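Local coordinates for protein rhamnosidase B (Bacillus sp., PDB 2OKX) that hydrolyses terminal non-reducing alpha-L-rhamnose residues from alpha-L-rhamnosides, as a member of glycoside hydrolase family 78, at residues Ser141-Val153 and His478-Cys490. Residues are numbered along the deposited sequence; the frame is centred on the assembly and turned at random.
Sequences SPRMACQQGFGEV and HTYGLDNTFRYIC
M144 and D483 bury the most surface, about 71 Å² each. The backbone N of D483 donates to M144 O at 2.9 Å, nearly straight and in the carbonyl plane. A water lies 2.7 Å from both M144 O and D483 OD1, though other acceptors compete for its protons. The M144 chain is extended, with CG anti to the backbone N (chi1 -167°). It lies alongside L482, pointing the same way, with CG 3.9 Å from L482 CD1, and its methyl end CE comes to 3.8 Å from N484 OD1. A145 CB sits against G481 O. The D483 side chain crosses that of P142 at about a right angle, with OD2 3.7 Å from P142 CB; the carboxylate also has a polar partner in H315.

At the other end, R487 N donates to E152 O at 2.9 Å, and the CA of F486 approaches the same oxygen. The E152 side chain bends at chi2 (-85°) and runs beside F486, with CD 3.5 Å from F486 CB and the carboxylate 30° from the ring plane. Y497 and S499 bind E152 OE1, and R503 makes a salt bridge with OE2. An alanine in place of E152 would probably leave R503 without this carboxylate and open a gap beside F486. V153 CG2 lies 4.2 Å from R487 CB, and R487 NE makes a salt bridge with D464.

The V153–R487 pair is a parallel beta bridge. It puts strand 153-155, which follows the 141-152 loop of the N-terminal region, beside strand 485-489 of a mixed sheet that includes strands of the concanavalin-like region.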
ATOM      1  N   SER A 141       0.591  16.000 -13.510  1.00 21.43           N
ATOM      2  CA  SER A 141       0.796  15.971 -12.062  1.00 23.55           C
ATOM      3  C   SER A 141       1.736  14.819 -11.687  1.00 22.37           C
ATOM      4  O   SER A 141       1.901  13.864 -12.448  1.00 23.04           O
ATOM      5  CB  SER A 141      -0.548  15.852 -11.325  1.00 19.60           C
ATOM      6  OG  SER A 141      -1.159  14.599 -11.546  1.00 22.43           O
ATOM      7  N   PRO A 142       2.364  14.895 -10.505  1.00 22.17           N
ATOM      8  CA  PRO A 142       3.297  13.858 -10.052  1.00 22.05           C
ATOM      9  C   PRO A 142       2.782  12.426  -9.966  1.00 22.87           C
ATOM     10  O   PRO A 142       1.636  12.180  -9.580  1.00 21.77           O
ATOM     11  CB  PRO A 142       3.745  14.365  -8.678  1.00 21.57           C
ATOM     12  CG  PRO A 142       3.551  15.845  -8.766  1.00 20.79           C
ATOM     13  CD  PRO A 142       2.232  15.947  -9.482  1.00 20.80           C
ATOM     14  N   ARG A 143       3.645  11.484 -10.335  1.00 21.28           N
ATOM     15  CA  ARG A 143       3.315  10.076 -10.215  1.00 21.39           C
ATOM     16  C   ARG A 143       3.373   9.938  -8.696  1.00 19.97           C
ATOM     17  O   ARG A 143       4.307  10.430  -8.060  1.00 19.32           O
ATOM     18  CB  ARG A 143       4.393   9.209 -10.876  1.00 21.72           C
ATOM     19  CG  ARG A 143       4.212   7.708 -10.674  1.00 21.93           C
ATOM     20  CD  ARG A 143       2.975   7.172 -11.378  1.00 21.86           C
ATOM     21  NE  ARG A 143       2.665   5.818 -10.926  1.00 22.73           N
ATOM     22  CZ  ARG A 143       3.351   4.729 -11.260  1.00 23.02           C
ATOM     23  NH1 ARG A 143       4.399   4.812 -12.071  1.00 24.15           N
ATOM     24  NH2 ARG A 143       3.009   3.553 -10.751  1.00 22.10           N
ATOM     25  N   MET A 144       2.375   9.293  -8.113  1.00 20.37           N
ATOM     26  CA  MET A 144       2.316   9.147  -6.663  1.00 20.64           C
ATOM     27  C   MET A 144       3.431   8.284  -6.084  1.00 20.61           C
ATOM     28  O   MET A 144       4.123   8.693  -5.152  1.00 21.78           O
ATOM     29  CB  MET A 144       0.960   8.573  -6.267  1.00 20.39           C
ATOM     30  CG  MET A 144       0.642   8.650  -4.784  1.00 19.87           C
ATOM     31  SD  MET A 144      -1.106   8.301  -4.552  1.00 21.49           S
ATOM     32  CE  MET A 144      -1.152   7.835  -2.789  1.00 20.68           C
ATOM     33  N   ALA A 145       3.598   7.091  -6.640  1.00 20.89           N
ATOM     34  CA  ALA A 145       4.620   6.162  -6.176  1.00 21.51           C
ATOM     35  C   ALA A 145       4.764   5.054  -7.204  1.00 21.35           C
ATOM     36  O   ALA A 145       3.891   4.878  -8.060  1.00 21.81           O
ATOM     37  CB  ALA A 145       4.211   5.568  -4.823  1.00 19.74           C
ATOM     38  N   CYS A 146       5.850   4.296  -7.120  1.00 21.77           N
ATOM     39  CA  CYS A 146       6.045   3.210  -8.072  1.00 22.30           C
ATOM     40  C   CYS A 146       4.894   2.215  -7.977  1.00 22.42           C
ATOM     41  O   CYS A 146       4.570   1.538  -8.953  1.00 22.94           O
ATOM     42  CB  CYS A 146       7.382   2.496  -7.821  1.00 23.21           C
ATOM     43  SG  CYS A 146       7.536   1.626  -6.231  1.00 24.72           S
ATOM     44  N   GLN A 147       4.256   2.153  -6.809  1.00 22.98           N
ATOM     45  CA  GLN A 147       3.156   1.217  -6.589  1.00 21.72           C
ATOM     46  C   GLN A 147       1.774   1.747  -6.943  1.00 22.10           C
ATOM     47  O   GLN A 147       0.861   0.966  -7.219  1.00 23.13           O
ATOM     48  CB  GLN A 147       3.105   0.772  -5.113  1.00 22.86           C
ATOM     49  CG  GLN A 147       4.419   0.262  -4.519  1.00 22.44           C
ATOM     50  CD  GLN A 147       5.229   1.363  -3.865  1.00 24.75           C
ATOM     51  OE1 GLN A 147       4.930   2.546  -4.028  1.00 24.38           O
ATOM     52  NE2 GLN A 147       6.269   0.979  -3.126  1.00 24.26           N
ATOM     53  N   GLN A 148       1.617   3.066  -6.958  1.00 22.83           N
ATOM     54  CA  GLN A 148       0.297   3.640  -7.177  1.00 22.56           C
ATOM     55  C   GLN A 148       0.044   4.505  -8.411  1.00 21.76           C
ATOM     56  O   GLN A 148       0.766   4.430  -9.400  1.00 21.38           O
ATOM     57  CB  GLN A 148      -0.087   4.410  -5.912  1.00 23.47           C
ATOM     58  CG  GLN A 148       0.368   3.703  -4.629  1.00 22.24           C
ATOM     59  CD  GLN A 148      -0.470   4.084  -3.426  1.00 21.11           C
ATOM     60  OE1 GLN A 148       0.055   4.386  -2.347  1.00 21.05           O
ATOM     61  NE2 GLN A 148      -1.780   4.068  -3.602  1.00 17.43           N
ATOM     62  N   GLY A 149      -1.007   5.320  -8.332  1.00 22.00           N
ATOM     63  CA  GLY A 149      -1.376   6.187  -9.438  1.00 20.09           C
ATOM     64  C   GLY A 149      -0.708   7.548  -9.437  1.00 19.59           C
ATOM     65  O   GLY A 149       0.517   7.643  -9.464  1.00 20.86           O
ATOM     66  N   PHE A 150      -1.512   8.606  -9.384  1.00 19.16           N
ATOM     67  CA  PHE A 150      -0.983   9.968  -9.414  1.00 20.05           C
ATOM     68  C   PHE A 150      -1.580  10.896  -8.360  1.00 20.08           C
ATOM     69  O   PHE A 150      -2.750  10.768  -8.001  1.00 22.08           O
ATOM     70  CB  PHE A 150      -1.251  10.589 -10.791  1.00 19.96           C
ATOM     71  CG  PHE A 150      -0.634   9.834 -11.934  1.00 17.75           C
ATOM     72  CD1 PHE A 150       0.599  10.217 -12.453  1.00 21.27           C
ATOM     73  CD2 PHE A 150      -1.282   8.738 -12.489  1.00 21.51           C
ATOM     74  CE1 PHE A 150       1.179   9.521 -13.509  1.00 21.76           C
ATOM     75  CE2 PHE A 150      -0.710   8.029 -13.547  1.00 23.33           C
ATOM     76  CZ  PHE A 150       0.522   8.422 -14.057  1.00 21.41           C
ATOM     77  N   GLY A 151      -0.760  11.827  -7.875  1.00 20.70           N
ATOM     78  CA  GLY A 151      -1.226  12.820  -6.919  1.00 21.43           C
ATOM     79  C   GLY A 151      -1.725  13.920  -7.835  1.00 21.59           C
ATOM     80  O   GLY A 151      -0.973  14.395  -8.687  1.00 22.37           O
ATOM     81  N   GLU A 152      -2.974  14.344  -7.677  1.00 22.19           N
ATOM     82  CA  GLU A 152      -3.521  15.337  -8.590  1.00 21.81           C
ATOM     83  C   GLU A 152      -3.257  16.812  -8.338  1.00 22.67           C
ATOM     84  O   GLU A 152      -2.893  17.233  -7.241  1.00 21.57           O
ATOM     85  CB  GLU A 152      -5.036  15.121  -8.754  1.00 21.54           C
ATOM     86  CG  GLU A 152      -5.940  15.716  -7.658  1.00 21.78           C
ATOM     87  CD  GLU A 152      -6.120  14.812  -6.440  1.00 24.23           C
ATOM     88  OE1 GLU A 152      -7.136  14.981  -5.729  1.00 22.06           O
ATOM     89  OE2 GLU A 152      -5.255  13.944  -6.188  1.00 23.29           O
ATOM     90  N   VAL A 153      -3.423  17.580  -9.411  1.00 23.24           N
ATOM     91  CA  VAL A 153      -3.286  19.032  -9.408  1.00 24.39           C
ATOM     92  C   VAL A 153      -4.525  19.484 -10.177  1.00 26.89           C
ATOM     93  O   VAL A 153      -4.667  19.186 -11.367  1.00 25.92           O
ATOM     94  CB  VAL A 153      -2.023  19.496 -10.150  1.00 25.06           C
ATOM     95  CG1 VAL A 153      -2.056  21.008 -10.324  1.00 26.21           C
ATOM     96  CG2 VAL A 153      -0.785  19.094  -9.363  1.00 23.19           C
ATOM     97  N   HIS A 478       9.147  12.672   6.504  1.00 17.56           N
ATOM     98  CA  HIS A 478       8.560  12.837   5.182  1.00 17.90           C
ATOM     99  C   HIS A 478       8.410  11.502   4.477  1.00 18.05           C
ATOM    100  O   HIS A 478       9.212  10.592   4.678  1.00 19.16           O
ATOM    101  CB  HIS A 478       9.396  13.807   4.345  1.00 15.55           C
ATOM    102  CG  HIS A 478       9.276  15.225   4.802  1.00 17.12           C
ATOM    103  ND1 HIS A 478      10.294  15.889   5.449  1.00 20.58           N
ATOM    104  CD2 HIS A 478       8.231  16.082   4.765  1.00 14.66           C
ATOM    105  CE1 HIS A 478       9.880  17.097   5.791  1.00 17.79           C
ATOM    106  NE2 HIS A 478       8.632  17.237   5.388  1.00 18.04           N
ATOM    107  N   THR A 479       7.368  11.391   3.657  1.00 17.53           N
ATOM    108  CA  THR A 479       7.098  10.159   2.940  1.00 16.71           C
ATOM    109  C   THR A 479       7.935  10.033   1.665  1.00 18.11           C
ATOM    110  O   THR A 479       7.394   9.940   0.564  1.00 17.93           O
ATOM    111  CB  THR A 479       5.588  10.050   2.595  1.00 17.85           C
ATOM    112  OG1 THR A 479       5.192  11.160   1.783  1.00 15.64           O
ATOM    113  CG2 THR A 479       4.751  10.071   3.871  1.00 17.18           C
ATOM    114  N   TYR A 480       9.259  10.031   1.820  1.00 19.53           N
ATOM    115  CA  TYR A 480      10.165   9.901   0.675  1.00 19.41           C
ATOM    116  C   TYR A 480       9.721   8.691  -0.133  1.00 20.22           C
ATOM    117  O   TYR A 480       9.541   7.605   0.421  1.00 19.60           O
ATOM    118  CB  TYR A 480      11.608   9.691   1.143  1.00 19.99           C
ATOM    119  CG  TYR A 480      12.121  10.763   2.073  1.00 18.72           C
ATOM    120  CD1 TYR A 480      12.342  12.067   1.621  1.00 17.37           C
ATOM    121  CD2 TYR A 480      12.366  10.480   3.414  1.00 18.23           C
ATOM    122  CE1 TYR A 480      12.795  13.061   2.487  1.00 16.46           C
ATOM    123  CE2 TYR A 480      12.815  11.461   4.285  1.00 18.19           C
ATOM    124  CZ  TYR A 480      13.027  12.749   3.819  1.00 17.85           C
ATOM    125  OH  TYR A 480      13.465  13.715   4.696  1.00 17.48           O
ATOM    126  N   GLY A 481       9.543   8.883  -1.438  1.00 18.10           N
ATOM    127  CA  GLY A 481       9.103   7.797  -2.297  1.00 19.05           C
ATOM    128  C   GLY A 481       7.596   7.811  -2.488  1.00 19.56           C
ATOM    129  O   GLY A 481       7.039   6.988  -3.223  1.00 20.04           O
ATOM    130  N   LEU A 482       6.936   8.759  -1.830  1.00 19.40           N
ATOM    131  CA  LEU A 482       5.484   8.876  -1.912  1.00 19.22           C
ATOM    132  C   LEU A 482       5.019  10.324  -1.962  1.00 19.98           C
ATOM    133  O   LEU A 482       5.080  11.036  -0.960  1.00 20.63           O
ATOM    134  CB  LEU A 482       4.833   8.195  -0.703  1.00 16.84           C
ATOM    135  CG  LEU A 482       3.318   8.343  -0.558  1.00 18.35           C
ATOM    136  CD1 LEU A 482       2.618   7.484  -1.614  1.00 18.00           C
ATOM    137  CD2 LEU A 482       2.890   7.919   0.844  1.00 17.05           C
ATOM    138  N   ASP A 483       4.567  10.762  -3.131  1.00 20.08           N
ATOM    139  CA  ASP A 483       4.049  12.118  -3.266  1.00 20.31           C
ATOM    140  C   ASP A 483       2.608  12.038  -2.773  1.00 18.70           C
ATOM    141  O   ASP A 483       1.665  11.983  -3.563  1.00 18.75           O
ATOM    142  CB  ASP A 483       4.090  12.564  -4.727  1.00 20.98           C
ATOM    143  CG  ASP A 483       5.436  13.131  -5.122  1.00 22.05           C
ATOM    144  OD1 ASP A 483       6.430  12.373  -5.140  1.00 22.09           O
ATOM    145  OD2 ASP A 483       5.495  14.346  -5.409  1.00 21.48           O
ATOM    146  N   ASN A 484       2.461  12.010  -1.451  1.00 19.02           N
ATOM    147  CA  ASN A 484       1.165  11.892  -0.778  1.00 18.63           C
ATOM    148  C   ASN A 484       0.496  13.260  -0.766  1.00 18.99           C
ATOM    149  O   ASN A 484       0.187  13.809   0.294  1.00 18.00           O
ATOM    150  CB  ASN A 484       1.412  11.412   0.654  1.00 18.73           C
ATOM    151  CG  ASN A 484       0.350  10.466   1.140  1.00 18.12           C
ATOM    152  OD1 ASN A 484      -0.331   9.821   0.345  1.00 17.78           O
ATOM    153  ND2 ASN A 484       0.218  10.354   2.459  1.00 17.65           N
ATOM    154  N   THR A 485       0.228  13.782  -1.958  1.00 19.23           N
ATOM    155  CA  THR A 485      -0.294  15.131  -2.077  1.00 19.44           C
ATOM    156  C   THR A 485      -1.283  15.409  -3.202  1.00 19.55           C
ATOM    157  O   THR A 485      -1.572  14.565  -4.044  1.00 19.61           O
ATOM    158  CB  THR A 485       0.867  16.087  -2.352  1.00 21.13           C
ATOM    159  OG1 THR A 485       1.391  15.792  -3.655  1.00 20.14           O
ATOM    160  CG2 THR A 485       1.993  15.902  -1.343  1.00 20.41           C
ATOM    161  N   PHE A 486      -1.780  16.643  -3.185  1.00 21.55           N
ATOM    162  CA  PHE A 486      -2.639  17.174  -4.228  1.00 21.85           C
ATOM    163  C   PHE A 486      -2.600  18.690  -4.101  1.00 22.29           C
ATOM    164  O   PHE A 486      -2.316  19.232  -3.029  1.00 21.29           O
ATOM    165  CB  PHE A 486      -4.084  16.623  -4.165  1.00 22.81           C
ATOM    166  CG  PHE A 486      -4.974  17.256  -3.120  1.00 24.83           C
ATOM    167  CD1 PHE A 486      -5.550  16.470  -2.126  1.00 23.43           C
ATOM    168  CD2 PHE A 486      -5.304  18.611  -3.172  1.00 24.70           C
ATOM    169  CE1 PHE A 486      -6.440  17.018  -1.202  1.00 22.20           C
ATOM    170  CE2 PHE A 486      -6.194  19.168  -2.251  1.00 23.25           C
ATOM    171  CZ  PHE A 486      -6.762  18.369  -1.266  1.00 23.70           C
ATOM    172  N   ARG A 487      -2.804  19.371  -5.218  1.00 22.07           N
ATOM    173  CA  ARG A 487      -2.850  20.822  -5.212  1.00 21.82           C
ATOM    174  C   ARG A 487      -4.185  21.188  -5.822  1.00 22.48           C
ATOM    175  O   ARG A 487      -4.583  20.636  -6.848  1.00 22.38           O
ATOM    176  CB  ARG A 487      -1.725  21.443  -6.044  1.00 22.37           C
ATOM    177  CG  ARG A 487      -1.982  22.926  -6.365  1.00 21.71           C
ATOM    178  CD  ARG A 487      -0.730  23.632  -6.836  1.00 22.19           C
ATOM    179  NE  ARG A 487       0.241  23.770  -5.758  1.00 21.70           N
ATOM    180  CZ  ARG A 487       1.444  24.315  -5.901  1.00 25.63           C
ATOM    181  NH1 ARG A 487       1.827  24.778  -7.086  1.00 25.41           N
ATOM    182  NH2 ARG A 487       2.262  24.403  -4.861  1.00 23.71           N
ATOM    183  N   TYR A 488      -4.875  22.114  -5.175  1.00 22.67           N
ATOM    184  CA  TYR A 488      -6.173  22.576  -5.632  1.00 21.27           C
ATOM    185  C   TYR A 488      -6.070  24.087  -5.765  1.00 20.66           C
ATOM    186  O   TYR A 488      -5.673  24.774  -4.821  1.00 19.68           O
ATOM    187  CB  TYR A 488      -7.244  22.219  -4.599  1.00 21.49           C
ATOM    188  CG  TYR A 488      -8.634  22.704  -4.941  1.00 21.22           C
ATOM    189  CD1 TYR A 488      -9.519  21.900  -5.659  1.00 20.79           C
ATOM    190  CD2 TYR A 488      -9.065  23.969  -4.541  1.00 22.57           C
ATOM    191  CE1 TYR A 488     -10.804  22.344  -5.966  1.00 21.07           C
ATOM    192  CE2 TYR A 488     -10.346  24.426  -4.845  1.00 20.00           C
ATOM    193  CZ  TYR A 488     -11.207  23.610  -5.554  1.00 22.30           C
ATOM    194  OH  TYR A 488     -12.473  24.061  -5.848  1.00 22.19           O
ATOM    195  N   ILE A 489      -6.398  24.597  -6.946  1.00 21.75           N
ATOM    196  CA  ILE A 489      -6.354  26.032  -7.198  1.00 22.48           C
ATOM    197  C   ILE A 489      -7.801  26.506  -7.217  1.00 22.86           C
ATOM    198  O   ILE A 489      -8.618  26.025  -8.000  1.00 24.17           O
ATOM    199  CB  ILE A 489      -5.668  26.339  -8.542  1.00 24.17           C
ATOM    200  CG1 ILE A 489      -4.294  25.662  -8.578  1.00 25.44           C
ATOM    201  CG2 ILE A 489      -5.497  27.844  -8.704  1.00 23.91           C
ATOM    202  CD1 ILE A 489      -3.636  25.659  -9.940  1.00 30.37           C
ATOM    203  N   CYS A 490      -8.100  27.455  -6.341  1.00 24.69           N
ATOM    204  CA  CYS A 490      -9.449  27.980  -6.168  1.00 26.54           C
ATOM    205  C   CYS A 490     -10.092  28.830  -7.248  1.00 28.13           C
ATOM    206  O   CYS A 490      -9.433  29.618  -7.923  1.00 29.84           O
ATOM    207  CB  CYS A 490      -9.512  28.784  -4.874  1.00 25.54           C
ATOM    208  SG  CYS A 490      -9.158  27.819  -3.402  1.00 23.92           S
TER
HETATM  209  O   HOH W   1       6.456   9.765  -5.960  1.00 24.21           O
HETATM  210  O   HOH W   2       7.924   5.282  -5.180  1.00 23.02           O
HETATM  211  O   HOH W   3       0.052  16.718  -6.387  1.00 21.85           O